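Local coordinates for protein botulinum neurotoxin type G (Clostridium botulinum, PDB 3MPP) that mediates, through this receptor-binding domain of the neurotoxin, adherence to the surface of the target cell, at residues Leu404-Ser408 and Glu409-Lys413; Pro76-Asn80 and Asn81-Thr85. The protein carries 4 engineered substitutions. All blocks are in the same frame, centred on the assembly; numbering follows the deposited sequence.

Contact 1: Leu404-Ser408 and Glu409-Lys413; sequences LRRIS and ENINK
The hydroxyl of Ser408 donates a short hydrogen bond to the amide oxygen of Asn410, OG to OD1 2.7 Å, and approaches that oxygen almost straight along the C=O axis, at 170°. It can do so because Asn410 CG lies between its own backbone N and carbonyl carbon (chi1 74°), which folds the amide back over the turn. The same residues belong to a type I beta turn from Ser408 to Ile411, closed by Ile411 N to Ser408 O at 3.2 Å, with the donor well above the carbonyl plane. Lys413 N then bonds to Asn410 O at 2.9 Å.

The two branches of Ile411 meet different partners. CG1 receives the end of Ile407, whose CD1 lies 3.6 Å from Ile411 CG1, while CG2 lies 3.2 Å from Arg406 NH2, a tight approach. The Arg406 chain is bent at chi2 and chi3, chi2 being -31° and so far from staggered; the curl brings the guanidinium to Ile411 and Asn412. There NH2 makes a weak bond to Asn412 OD1 at 3.4 Å, the Asn412 amide lying at the guanidinium edge. Asn412 ND2 is as close to Arg406 NH2, 3.3 Å, but cannot accept, and the two planes are 54° apart, not a flat, two-bond pairing. Arg406 also centres an inverse gamma turn.

Arg415 bonds to Arg405 O and weakly to Asn412 OD1, and Ile407 also packs on Trp402, the inferred ganglioside-binding residue. With Arg406 and Arg415 sharing the Asn412 oxygen, that amide probably eases the closeness of two like charges. Of the bonds between the two segments, the firm ones lie within the turn, whereas the arginine is held weakly; several of the residues touch a crystal neighbour, which may bias its pose.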
# COMPACT_ATOMS: atom_id res chain seq x y z
N LEU A 404 -14.04 16.81 14.11
CA LEU A 404 -13.28 16.92 15.35
C LEU A 404 -14.13 16.61 16.58
O LEU A 404 -13.61 16.55 17.69
CB LEU A 404 -12.67 18.32 15.49
CG LEU A 404 -11.59 18.64 14.44
CD1 LEU A 404 -10.90 19.91 14.80
CD2 LEU A 404 -10.59 17.50 14.37
N ARG A 405 -15.44 16.45 16.39
CA ARG A 405 -16.32 16.14 17.51
C ARG A 405 -16.05 14.77 18.12
O ARG A 405 -15.92 13.77 17.41
CB ARG A 405 -17.79 16.27 17.10
CG ARG A 405 -18.15 17.71 16.73
CD ARG A 405 -19.64 17.92 16.56
NE ARG A 405 -20.41 17.62 17.76
CZ ARG A 405 -21.73 17.78 17.84
NH1 ARG A 405 -22.38 18.25 16.78
NH2 ARG A 405 -22.39 17.47 18.95
N ARG A 406 -15.95 14.75 19.44
CA ARG A 406 -15.70 13.53 20.18
C ARG A 406 -17.06 12.94 20.52
O ARG A 406 -17.47 12.91 21.68
CB ARG A 406 -14.92 13.83 21.47
CG ARG A 406 -13.61 14.60 21.25
CD ARG A 406 -12.95 14.29 19.91
NE ARG A 406 -12.80 12.87 19.65
CZ ARG A 406 -12.52 12.35 18.46
NH1 ARG A 406 -12.37 13.14 17.40
NH2 ARG A 406 -12.41 11.04 18.31
N ILE A 407 -17.76 12.49 19.48
CA ILE A 407 -19.11 11.97 19.60
C ILE A 407 -19.17 10.74 20.52
O ILE A 407 -20.10 10.59 21.31
CB ILE A 407 -19.67 11.63 18.20
CG1 ILE A 407 -19.63 12.89 17.32
CG2 ILE A 407 -21.08 11.08 18.29
CD1 ILE A 407 -19.57 12.59 15.84
N SER A 408 -18.19 9.87 20.38
CA SER A 408 -18.05 8.71 21.24
C SER A 408 -16.60 8.25 21.10
O SER A 408 -15.91 8.69 20.19
CB SER A 408 -18.99 7.60 20.78
OG SER A 408 -18.77 7.31 19.41
N GLU A 409 -16.15 7.36 21.98
CA GLU A 409 -14.76 6.90 21.93
C GLU A 409 -14.41 6.14 20.64
O GLU A 409 -13.25 6.10 20.26
CB GLU A 409 -14.41 6.07 23.18
CG GLU A 409 -14.26 6.88 24.48
CD GLU A 409 -15.57 7.14 25.21
OE1 GLU A 409 -16.64 7.12 24.57
OE2 GLU A 409 -15.53 7.37 26.44
N ASN A 410 -15.40 5.54 19.97
CA ASN A 410 -15.16 4.76 18.75
C ASN A 410 -15.51 5.52 17.47
O ASN A 410 -15.57 4.94 16.38
CB ASN A 410 -15.97 3.46 18.77
CG ASN A 410 -17.47 3.69 18.52
OD1 ASN A 410 -17.97 4.80 18.68
ND2 ASN A 410 -18.18 2.64 18.12
N ILE A 411 -15.79 6.81 17.62
CA ILE A 411 -16.26 7.62 16.49
C ILE A 411 -15.36 7.48 15.26
O ILE A 411 -15.84 7.43 14.13
CB ILE A 411 -16.41 9.12 16.89
CG1 ILE A 411 -17.12 9.91 15.79
CG2 ILE A 411 -15.06 9.74 17.19
CD1 ILE A 411 -18.32 9.20 15.22
N ASN A 412 -14.05 7.37 15.47
CA ASN A 412 -13.13 7.32 14.34
C ASN A 412 -13.26 6.06 13.49
O ASN A 412 -12.78 6.01 12.36
CB ASN A 412 -11.69 7.56 14.80
CG ASN A 412 -11.50 8.93 15.45
OD1 ASN A 412 -12.14 9.92 15.06
ND2 ASN A 412 -10.60 9.00 16.43
N LYS A 413 -13.93 5.03 14.00
CA LYS A 413 -14.12 3.82 13.22
C LYS A 413 -15.35 3.92 12.31
O LYS A 413 -15.48 3.17 11.35
CB LYS A 413 -14.24 2.60 14.15
CG LYS A 413 -12.94 2.30 14.89
CD LYS A 413 -13.15 1.30 16.02
CE LYS A 413 -11.85 1.04 16.75
NZ LYS A 413 -11.18 2.33 17.12

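Contact 2: Pro76-Asn80 and Asn81-Thr85; sequences PKYNN and NDIQT
The Tyr78 ring meets Ile83 obliquely, carries Lys77 CG over the centre of one face, 3.9 Å above the plane, and has Asn80 OD1 at its edge, in plane. Ile83 CD1 comes nearest to Tyr78 CB, 3.6 Å, beside the atom that carries the ring, the two side chains lying side by side and pointing the same way. Extended from chi1 (-176°), the Lys77 chain crosses the ring and bends at its last torsion to bring NZ to Tyr78 O at 2.9 Å and to Asn80 OD1 at 2.8 Å.

The backbone turns into helix 83-88 through Asp82 N to Asn79 O, 2.9 Å and nearly straight at 162°. Asp82 holds the N-cap position without a capping bond; its OD1 accepts instead from Thr85 OG1 at 2.9 Å. A water links Asn80 O (2.9 Å) to Ile83 N (3.1 Å).

Ile274 touches both Tyr78 and Ile83, so this N-RBD loop leans on the C-RBD. The ammonium of the buried Lys77 is probably stabilised by two neutral oxygens rather than by a counter-charge within the contact. The Asn80 amide is held at both ends, by Lys77 NZ and by Tyr276 OH, which sets its rotation, while water satisfies a first-turn helix N-H.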
# COMPACT_ATOMS: atom_id res chain seq x y z
N PRO A 76 1.86 -6.10 -9.45
CA PRO A 76 1.14 -5.21 -10.37
C PRO A 76 -0.26 -5.70 -10.72
O PRO A 76 -0.52 -6.89 -10.74
CB PRO A 76 2.00 -5.19 -11.63
CG PRO A 76 3.01 -6.30 -11.47
CD PRO A 76 2.96 -6.84 -10.11
N LYS A 77 -1.15 -4.75 -11.00
CA LYS A 77 -2.48 -5.06 -11.50
C LYS A 77 -2.37 -5.93 -12.75
O LYS A 77 -1.44 -5.78 -13.54
CB LYS A 77 -3.20 -3.76 -11.88
CG LYS A 77 -4.64 -3.93 -12.33
CD LYS A 77 -5.22 -2.56 -12.78
CE LYS A 77 -6.36 -2.75 -13.77
NZ LYS A 77 -5.89 -3.34 -15.07
N TYR A 78 -3.33 -6.82 -12.93
CA TYR A 78 -3.46 -7.58 -14.17
C TYR A 78 -3.52 -6.65 -15.38
O TYR A 78 -3.93 -5.49 -15.29
CB TYR A 78 -4.75 -8.40 -14.10
CG TYR A 78 -5.94 -7.60 -13.58
CD1 TYR A 78 -6.67 -6.76 -14.42
CD2 TYR A 78 -6.33 -7.69 -12.25
CE1 TYR A 78 -7.78 -6.04 -13.93
CE2 TYR A 78 -7.41 -6.96 -11.76
CZ TYR A 78 -8.12 -6.14 -12.60
OH TYR A 78 -9.18 -5.44 -12.09
N ASN A 79 -3.05 -7.14 -16.53
CA ASN A 79 -3.31 -6.44 -17.78
C ASN A 79 -4.69 -6.86 -18.28
O ASN A 79 -4.96 -8.05 -18.45
CB ASN A 79 -2.23 -6.73 -18.83
CG ASN A 79 -0.94 -5.94 -18.59
OD1 ASN A 79 -0.94 -4.85 -18.01
ND2 ASN A 79 0.17 -6.50 -19.06
N ASN A 80 -5.56 -5.88 -18.51
CA ASN A 80 -6.93 -6.19 -18.94
C ASN A 80 -6.98 -7.18 -20.10
O ASN A 80 -7.81 -8.08 -20.10
CB ASN A 80 -7.68 -4.93 -19.36
CG ASN A 80 -7.93 -3.98 -18.21
OD1 ASN A 80 -7.68 -4.30 -17.04
ND2 ASN A 80 -8.43 -2.79 -18.53
N ASN A 81 -6.10 -7.02 -21.08
CA ASN A 81 -6.12 -7.84 -22.29
C ASN A 81 -5.32 -9.14 -22.20
O ASN A 81 -5.20 -9.88 -23.17
CB ASN A 81 -5.66 -7.01 -23.50
CG ASN A 81 -4.19 -6.61 -23.42
OD1 ASN A 81 -3.37 -7.31 -22.83
ND2 ASN A 81 -3.86 -5.48 -24.03
N ASP A 82 -4.76 -9.42 -21.02
CA ASP A 82 -3.97 -10.62 -20.83
C ASP A 82 -4.39 -11.35 -19.56
O ASP A 82 -3.55 -11.84 -18.80
CB ASP A 82 -2.49 -10.26 -20.78
CG ASP A 82 -1.58 -11.46 -20.98
OD1 ASP A 82 -2.02 -12.46 -21.59
OD2 ASP A 82 -0.42 -11.40 -20.54
N ILE A 83 -5.70 -11.44 -19.33
CA ILE A 83 -6.21 -11.96 -18.08
C ILE A 83 -6.04 -13.48 -17.89
O ILE A 83 -5.81 -13.95 -16.76
CB ILE A 83 -7.68 -11.52 -17.82
CG1 ILE A 83 -8.01 -11.63 -16.33
CG2 ILE A 83 -8.65 -12.30 -18.67
CD1 ILE A 83 -7.22 -10.63 -15.50
N GLN A 84 -6.11 -14.26 -18.97
CA GLN A 84 -5.95 -15.70 -18.81
C GLN A 84 -4.51 -16.06 -18.41
O GLN A 84 -4.29 -16.97 -17.62
CB GLN A 84 -6.42 -16.47 -20.05
CG GLN A 84 -7.93 -16.41 -20.22
CD GLN A 84 -8.69 -16.75 -18.94
OE1 GLN A 84 -8.38 -17.72 -18.25
NE2 GLN A 84 -9.71 -15.96 -18.63
N THR A 85 -3.54 -15.32 -18.93
CA THR A 85 -2.16 -15.50 -18.47
C THR A 85 -2.06 -15.21 -16.98
O THR A 85 -1.49 -15.98 -16.21
CB THR A 85 -1.16 -14.62 -19.26
OG1 THR A 85 -1.16 -15.03 -20.63
CG2 THR A 85 0.26 -14.75 -18.70
O HOH W 1 -2.03 -9.53 -17.03
O HOH W 2 0.72 -8.90 -20.35
O HOH W 3 -7.81 -10.67 -21.44

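How the contacts relate
Both contacts are local turns that lead from a loop into a short helix, but they belong to different subdomains: contact 2 to the N-RBD, contact 1 to the C-RBD. Their centres are 41 Å apart, with nearest atoms about 26 Å apart, so neither touches the other. They sit on opposite sides of the chain's centre, contact 1 at about 26 Å from it and contact 2 at about 20 Å. Only contact 1 borders the inferred ganglioside site, the Ile407 side chain being about 3 Å from that of Trp402; contact 2 lies away from it and instead meets the C-RBD at the junction between the subdomains.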